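HD superfamily hydrolase (Clostridium acetobutylicum ATCC 824, PDB 3CCG) probably hydrolyses the symmetrical dinucleotide P(1),P(4)-bis(5'-adenosyl) tetraphosphate to two molecules of ADP, using a pair of iron ions. Local coordinates at residues 3-8 with 23-28; 49-54 with 98-103; 92-97 with 104-109. All blocks are in the same frame, centred on the assembly; numbering follows the deposited sequence. Where two conformers were deposited one is given.

Interaction 1 of 3, residues 3-8 with 23-28. With FE (Fe (III) ion), chain C.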
# COMPACT_ATOMS: atom_id res chain seq x y z
N TRP A 3 -20.17 -16.73 26.86
CA TRP A 3 -19.47 -17.27 28.00
C TRP A 3 -19.25 -16.26 29.09
O TRP A 3 -19.14 -15.06 28.84
CB TRP A 3 -18.08 -17.80 27.64
CG TRP A 3 -18.06 -19.00 26.80
CD1 TRP A 3 -19.13 -19.79 26.47
CD2 TRP A 3 -16.90 -19.67 26.26
NE1 TRP A 3 -18.72 -20.85 25.72
CE2 TRP A 3 -17.35 -20.82 25.59
CE3 TRP A 3 -15.52 -19.39 26.29
CZ2 TRP A 3 -16.49 -21.69 24.94
CZ3 TRP A 3 -14.67 -20.25 25.62
CH2 TRP A 3 -15.17 -21.41 24.98
N SER A 4 -19.17 -16.78 30.33
CA SER A 4 -18.83 -15.99 31.46
C SER A 4 -17.38 -15.50 31.35
O SER A 4 -16.55 -16.10 30.65
CB SER A 4 -18.92 -16.81 32.76
OG SER A 4 -17.90 -17.81 32.83
N TYR A 5 -17.11 -14.41 32.03
CA TYR A 5 -15.77 -13.88 32.07
C TYR A 5 -14.77 -14.97 32.49
O TYR A 5 -13.75 -15.16 31.85
CB TYR A 5 -15.76 -12.70 33.02
CG TYR A 5 -14.43 -12.01 33.10
CD1 TYR A 5 -14.10 -11.02 32.18
CD2 TYR A 5 -13.49 -12.38 34.05
CE1 TYR A 5 -12.92 -10.38 32.24
CE2 TYR A 5 -12.27 -11.76 34.10
CZ TYR A 5 -12.00 -10.75 33.20
OH TYR A 5 -10.79 -10.12 33.25
N ASP A 6 -15.10 -15.72 33.54
CA ASP A 6 -14.22 -16.73 34.10
C ASP A 6 -13.94 -17.88 33.13
O ASP A 6 -12.82 -18.41 33.08
CB ASP A 6 -14.77 -17.23 35.44
CG ASP A 6 -14.53 -16.24 36.56
OD1 ASP A 6 -13.75 -15.28 36.41
OD2 ASP A 6 -15.14 -16.45 37.62
N LYS A 7 -14.94 -18.21 32.35
CA LYS A 7 -14.80 -19.26 31.32
C LYS A 7 -13.86 -18.75 30.23
O LYS A 7 -12.94 -19.47 29.79
CB LYS A 7 -16.12 -19.67 30.74
CG LYS A 7 -16.02 -20.82 29.78
CD LYS A 7 -17.38 -21.42 29.47
CE LYS A 7 -17.27 -22.65 28.58
NZ LYS A 7 -18.60 -23.29 28.35
N ILE A 8 -14.04 -17.49 29.86
CA ILE A 8 -13.16 -16.86 28.86
C ILE A 8 -11.72 -16.82 29.32
O ILE A 8 -10.78 -17.16 28.57
CB ILE A 8 -13.66 -15.43 28.54
CG1 ILE A 8 -14.97 -15.50 27.82
CG2 ILE A 8 -12.64 -14.71 27.66
CD1 ILE A 8 -15.72 -14.15 27.75
N HIS A 23 -0.28 -10.37 28.35
CA HIS A 23 -0.39 -9.32 27.28
C HIS A 23 -1.84 -8.94 27.08
O HIS A 23 -2.19 -7.77 27.02
CB HIS A 23 0.29 -9.75 25.93
CG HIS A 23 -0.19 -9.03 24.68
ND1 HIS A 23 0.19 -7.75 24.32
CD2 HIS A 23 -0.90 -9.50 23.61
CE1 HIS A 23 -0.36 -7.43 23.15
NE2 HIS A 23 -1.02 -8.48 22.69
N SER A 24 -2.69 -9.96 26.97
CA SER A 24 -4.12 -9.74 26.71
C SER A 24 -4.79 -8.99 27.85
O SER A 24 -5.63 -8.12 27.61
CB SER A 24 -4.82 -11.05 26.44
OG SER A 24 -4.27 -11.73 25.29
N LEU A 25 -4.43 -9.30 29.08
CA LEU A 25 -4.99 -8.54 30.22
C LEU A 25 -4.51 -7.10 30.15
O LEU A 25 -5.21 -6.15 30.45
CB LEU A 25 -4.60 -9.13 31.58
CG LEU A 25 -5.18 -10.50 31.90
CD1 LEU A 25 -4.66 -11.09 33.26
CD2 LEU A 25 -6.68 -10.45 31.91
N GLY A 26 -3.27 -6.91 29.70
CA GLY A 26 -2.77 -5.56 29.53
C GLY A 26 -3.55 -4.80 28.48
O GLY A 26 -3.88 -3.63 28.64
N VAL A 27 -3.81 -5.48 27.38
CA VAL A 27 -4.59 -4.83 26.33
C VAL A 27 -6.00 -4.46 26.82
O VAL A 27 -6.52 -3.36 26.55
CB VAL A 27 -4.63 -5.68 25.03
CG1 VAL A 27 -5.58 -5.05 23.99
CG2 VAL A 27 -3.18 -5.78 24.51
N MSE A 28 -6.61 -5.37 27.56
CA MSE A 28 -7.90 -5.14 28.14
C MSE A 28 -7.90 -3.90 29.01
O MSE A 28 -8.71 -3.01 28.88
CB MSE A 28 -8.27 -6.32 29.02
CG MSE A 28 -9.66 -6.26 29.70
SE MSE A 28 -9.96 -7.70 30.99
CE MSE A 28 -8.57 -7.04 32.30
FE FE C . -1.95 -8.42 20.62
O HOH W 1 -2.61 -8.24 19.05
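Y5, in the first turn of helix 5-38, reaches M28, in the second segment, which is helical throughout. Both segments lie along 5-38 (W3 and S4 precede it), whose path must bend back between them: the CA atoms of Y5 and M28 are far closer than 23 residues of straight helix would allow. S4 caps its N terminus, OG accepting from K7 N at 3.0 Å. Between the two segments the main meeting is a Met-aromatic contact, made here by selenomethionine. The side chains come from opposite directions, and SE of M28 stands 3.4 Å from OH of Y5 and 4.2 Å from CE1 of Y5, at the ring edge, 89° off the normal. M28 bends at chi3, which brings CE alongside the same hydroxyl oxygen, and CD2 of L25 adds a looser touch to it. All this holds for one of two deposited conformers of Y5 and is less certain for that reason. At the start of 23-28, H23 takes no part in this contact and binds one iron through NE2 at 2.3 Å. L50 of helix 42-51 touches both Y5 and L25, while M28 also meets R46 and I8 packs on V51 and I98.

Interaction 2 of 3, residues 49-54 with 98-103; sequences GLVHDC and IGIDDE. With FE (Fe (III) ion), chain C; FE (Fe (III) ion), chain B.
Next to the di-iron centre of this HD domain, V51 packs against I98 and I100 just ahead of the H52-D53 pair that gives the family its name. V51 ends in two methyls, and each finds a different isoleucine. CG2 of V51 and CD1 of I100 meet tip to tip at 4.0 Å; CG1 of V51 lies 4.3 Å from CD1 of I98. The split follows from the valine torsion (chi1 -50°), which sets CG1 anti to the carbonyl carbon and tucks CG2 between the backbone N and that carbon. All three residues are buried, and the contact is wholly apolar. G99, between the isoleucines, has a positive phi of 83° as the chain leaves helix 87-98.

Beyond V51 the chain makes a type I beta turn, closed by C54 N on V51 O, and this turn carries the ligands. H52 binds one iron through NE2 at 2.5 Å, while its ND1 donates to O of G49 at 2.8 Å with the oxygen close to the ring plane; this second bond fixes the rotation of the imidazole. D53 bridges the metals, OD2 to the iron shared with H52 and OD1 to the other at 2.2 Å, and water 1 lies between the two ions. H23 and D130 complete the protein ligands of the first iron, H86 and H112 those of the second. A carboxylate spanning two metals directly after a histidine ligand is the signature of the dinuclear HD-domain phosphohydrolases.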
# COMPACT_ATOMS: atom_id res chain seq x y z
N GLY A 49 -10.70 -6.08 24.13
CA GLY A 49 -9.30 -6.12 24.48
C GLY A 49 -8.88 -7.48 25.05
O GLY A 49 -7.83 -8.04 24.75
N LEU A 50 -9.75 -8.04 25.89
CA LEU A 50 -9.46 -9.32 26.47
C LEU A 50 -9.30 -10.44 25.43
O LEU A 50 -8.37 -11.24 25.53
CB LEU A 50 -10.53 -9.72 27.49
CG LEU A 50 -10.34 -11.06 28.24
CD1 LEU A 50 -9.03 -11.10 29.01
CD2 LEU A 50 -11.56 -11.31 29.12
N VAL A 51 -10.20 -10.47 24.45
CA VAL A 51 -10.25 -11.61 23.53
C VAL A 51 -9.62 -11.38 22.17
O VAL A 51 -9.55 -12.29 21.35
CB VAL A 51 -11.69 -12.11 23.34
CG1 VAL A 51 -12.38 -12.33 24.72
CG2 VAL A 51 -12.49 -11.17 22.52
N HIS A 52 -9.03 -10.22 21.97
CA HIS A 52 -8.57 -9.81 20.62
C HIS A 52 -7.57 -10.82 20.04
O HIS A 52 -7.56 -10.99 18.81
CB HIS A 52 -7.95 -8.42 20.61
CG HIS A 52 -6.55 -8.38 21.12
ND1 HIS A 52 -6.20 -8.46 22.46
CD2 HIS A 52 -5.39 -8.30 20.44
CE1 HIS A 52 -4.88 -8.42 22.56
NE2 HIS A 52 -4.36 -8.34 21.35
N ASP A 53 -6.76 -11.46 20.88
CA ASP A 53 -5.69 -12.35 20.41
C ASP A 53 -6.11 -13.82 20.63
O ASP A 53 -5.25 -14.68 20.71
CB ASP A 53 -4.31 -12.06 21.05
CG ASP A 53 -3.40 -11.27 20.20
OD1 ASP A 53 -3.68 -10.99 19.03
OD2 ASP A 53 -2.34 -10.87 20.72
N CYS A 54 -7.39 -14.10 20.76
CA CYS A 54 -7.82 -15.46 21.07
C CYS A 54 -7.32 -16.54 20.05
O CYS A 54 -7.23 -17.76 20.39
CB CYS A 54 -9.34 -15.54 21.34
SG CYS A 54 -10.38 -15.26 19.92
N ILE A 98 -17.09 -18.30 21.67
CA ILE A 98 -17.30 -17.54 22.91
C ILE A 98 -18.73 -16.98 22.99
O ILE A 98 -19.21 -16.73 24.11
CB ILE A 98 -16.22 -16.44 23.09
CG1 ILE A 98 -14.82 -17.07 23.07
CG2 ILE A 98 -16.47 -15.66 24.38
CD1 ILE A 98 -13.66 -16.04 23.08
N GLY A 99 -19.38 -16.81 21.86
CA GLY A 99 -20.73 -16.28 21.82
C GLY A 99 -20.89 -14.78 21.87
O GLY A 99 -21.93 -14.28 22.32
N ILE A 100 -19.87 -14.04 21.44
CA ILE A 100 -19.90 -12.60 21.35
C ILE A 100 -20.57 -12.17 20.06
O ILE A 100 -20.15 -12.52 18.97
CB ILE A 100 -18.46 -11.98 21.40
CG1 ILE A 100 -17.86 -12.28 22.76
CG2 ILE A 100 -18.50 -10.50 21.07
CD1 ILE A 100 -16.31 -12.14 22.84
N ASP A 101 -21.68 -11.42 20.15
CA ASP A 101 -22.40 -10.97 18.97
C ASP A 101 -22.27 -9.51 18.59
O ASP A 101 -22.66 -9.14 17.47
CB ASP A 101 -23.90 -11.25 19.18
CG ASP A 101 -24.20 -12.69 19.21
OD1 ASP A 101 -23.56 -13.44 18.44
OD2 ASP A 101 -25.11 -13.06 20.01
N ASP A 102 -21.73 -8.69 19.50
CA ASP A 102 -21.65 -7.27 19.26
C ASP A 102 -20.80 -6.98 18.04
O ASP A 102 -19.62 -7.33 17.97
CB ASP A 102 -21.13 -6.49 20.45
CG ASP A 102 -21.15 -5.04 20.21
OD1 ASP A 102 -20.23 -4.48 19.60
OD2 ASP A 102 -22.11 -4.42 20.69
N GLU A 103 -21.41 -6.33 17.06
CA GLU A 103 -20.75 -6.10 15.77
C GLU A 103 -19.47 -5.28 15.88
O GLU A 103 -18.46 -5.57 15.19
CB GLU A 103 -21.70 -5.44 14.76
CG GLU A 103 -21.02 -5.08 13.47
FE FE C . -1.95 -8.42 20.62
FE FE B . -2.75 -9.66 17.59
O HOH W 1 -2.61 -8.24 19.05
O HOH W 2 -1.74 -8.39 16.26

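Interaction 3 of 3, residues 92-97 with 104-109; sequences ILAKKV and DVLNAI
L106 and I109 of the second segment close on A94, with L106 also reaching K95, where two helices run roughly antiparallel. Their axes come within 9.9 Å of each other at 145°, and the backbones are nearest at A94 and L106. Walking along 104-109, D104 comes first, turned to other partners: its carboxylate forms a salt bridge with K44 through OD2 and a hydrogen bond with S120 through OD1. V105 packs on K44 and A48 of helix 42-51 and on I100.

L106 buries the largest area of this segment against 92-97, and its two methyls divide the work. CD2 of L106 rests 3.9 Å from CB of A94 and 4.0 Å from the backbone N of K95, while CD1 lies 4.0 Å from CD of K95. The leucine and lysine chains cross obliquely, and it is the aliphatic CD of the lysine that touches. K95 starts with CG anti to the backbone N (chi1 173°) and bends at chi2; its NZ then goes on to a salt bridge with D101.

N107 follows with its OD1 hydrogen-bonded to R91, and A108 faces L122 and I126. One turn after V105 comes I109, whose CD1 approaches CB of A94 at 3.7 Å. CG1 of I109 stands anti to the carbonyl carbon (chi1 -60°), which carries CD1 out to that methyl. The small A94 thus meets a methyl from each of two residues.

Helix 103-110 is flanked by helix 121-132 on its D104 and A108 side and by helix 42-51 at V105 and I109, while helix 87-98 in turn sends L93 and V97 onto Y11 of helix 5-38.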
# COMPACT_ATOMS: atom_id res chain seq x y z
N ILE A 92 -13.95 -14.87 14.36
CA ILE A 92 -14.74 -16.09 14.18
C ILE A 92 -14.86 -16.89 15.46
O ILE A 92 -15.95 -17.38 15.84
CB ILE A 92 -14.17 -16.94 13.03
CG1 ILE A 92 -14.39 -16.23 11.73
CG2 ILE A 92 -14.85 -18.32 12.98
CD1 ILE A 92 -13.58 -16.90 10.54
N LEU A 93 -13.76 -17.05 16.18
CA LEU A 93 -13.82 -17.78 17.44
C LEU A 93 -14.67 -16.99 18.46
O LEU A 93 -15.46 -17.54 19.22
CB LEU A 93 -12.43 -18.03 18.05
CG LEU A 93 -11.50 -18.90 17.22
CD1 LEU A 93 -10.18 -19.06 17.93
CD2 LEU A 93 -12.13 -20.24 16.92
N ALA A 94 -14.48 -15.68 18.52
CA ALA A 94 -15.24 -14.84 19.47
C ALA A 94 -16.75 -15.02 19.22
O ALA A 94 -17.54 -15.14 20.16
CB ALA A 94 -14.84 -13.40 19.29
N LYS A 95 -17.15 -15.02 17.97
CA LYS A 95 -18.59 -15.20 17.61
C LYS A 95 -19.08 -16.61 17.82
O LYS A 95 -20.08 -16.81 18.52
CB LYS A 95 -18.80 -14.80 16.15
CG LYS A 95 -20.17 -15.06 15.50
CD LYS A 95 -21.16 -14.01 15.77
CE LYS A 95 -22.54 -14.44 15.22
NZ LYS A 95 -23.51 -13.39 15.49
N LYS A 96 -18.37 -17.60 17.27
CA LYS A 96 -18.90 -18.95 17.22
C LYS A 96 -18.60 -19.80 18.41
O LYS A 96 -19.34 -20.76 18.68
CB LYS A 96 -18.39 -19.70 15.98
CG LYS A 96 -18.73 -19.10 14.69
CD LYS A 96 -20.20 -19.08 14.42
CE LYS A 96 -20.45 -18.52 13.05
NZ LYS A 96 -21.85 -18.76 12.63
N VAL A 97 -17.52 -19.51 19.10
CA VAL A 97 -17.11 -20.29 20.26
C VAL A 97 -17.48 -19.57 21.56
O VAL A 97 -18.17 -20.13 22.44
CB VAL A 97 -15.61 -20.62 20.22
CG1 VAL A 97 -15.14 -21.25 21.52
CG2 VAL A 97 -15.36 -21.54 19.03
N ASP A 104 -19.49 -4.26 16.74
CA ASP A 104 -18.35 -3.36 16.92
C ASP A 104 -17.20 -4.15 17.56
O ASP A 104 -16.06 -4.06 17.11
CB ASP A 104 -18.76 -2.19 17.81
CG ASP A 104 -17.85 -1.01 17.73
OD1 ASP A 104 -16.98 -0.90 16.82
OD2 ASP A 104 -18.00 -0.13 18.60
N VAL A 105 -17.48 -4.91 18.61
CA VAL A 105 -16.45 -5.77 19.23
C VAL A 105 -15.86 -6.70 18.20
O VAL A 105 -14.64 -6.83 18.12
CB VAL A 105 -17.02 -6.56 20.39
CG1 VAL A 105 -16.08 -7.68 20.91
CG2 VAL A 105 -17.41 -5.61 21.53
N LEU A 106 -16.69 -7.36 17.42
CA LEU A 106 -16.16 -8.30 16.43
C LEU A 106 -15.26 -7.56 15.41
O LEU A 106 -14.20 -8.09 15.03
CB LEU A 106 -17.31 -9.05 15.75
CG LEU A 106 -18.10 -9.94 16.67
CD1 LEU A 106 -19.32 -10.50 15.88
CD2 LEU A 106 -17.25 -11.06 17.28
N ASN A 107 -15.68 -6.39 14.93
CA ASN A 107 -14.83 -5.63 14.02
C ASN A 107 -13.48 -5.25 14.67
O ASN A 107 -12.41 -5.30 14.04
CB ASN A 107 -15.50 -4.33 13.54
CG ASN A 107 -16.60 -4.58 12.53
OD1 ASN A 107 -16.59 -5.60 11.84
ND2 ASN A 107 -17.58 -3.66 12.47
N ALA A 108 -13.52 -4.82 15.93
CA ALA A 108 -12.31 -4.40 16.63
C ALA A 108 -11.32 -5.58 16.70
O ALA A 108 -10.13 -5.40 16.56
CB ALA A 108 -12.67 -3.90 18.00
N ILE A 109 -11.82 -6.79 16.94
CA ILE A 109 -10.97 -7.97 16.96
C ILE A 109 -10.46 -8.25 15.53
O ILE A 109 -9.26 -8.41 15.31
CB ILE A 109 -11.75 -9.18 17.47
CG1 ILE A 109 -12.27 -8.97 18.89
CG2 ILE A 109 -10.92 -10.42 17.40
CD1 ILE A 109 -13.31 -10.05 19.32

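In the fold
Interaction 1, almost all in 5-38, closes before the other two open; interactions 2 and 3 alternate along the chain, so helix 42-51, helix 87-98 and helix 103-110 are tied together by interleaved segments. The centres of interactions 2 and 3 lie about 4 Å apart, and that of interaction 1 is about 9 Å from interaction 2 and 13 Å from interaction 3. Direct joints link them: W3 N to I98 O at 2.9 Å, probably a hydrogen bond, and CG2 of V51 to CD1 of I109 at 3.5 Å. Interactions 1 and 2 also share an iron, through H23, H52 and D53. The metal ligands H52 and D53 thus follow directly on V51, part of the buried apolar packing that joins these helices.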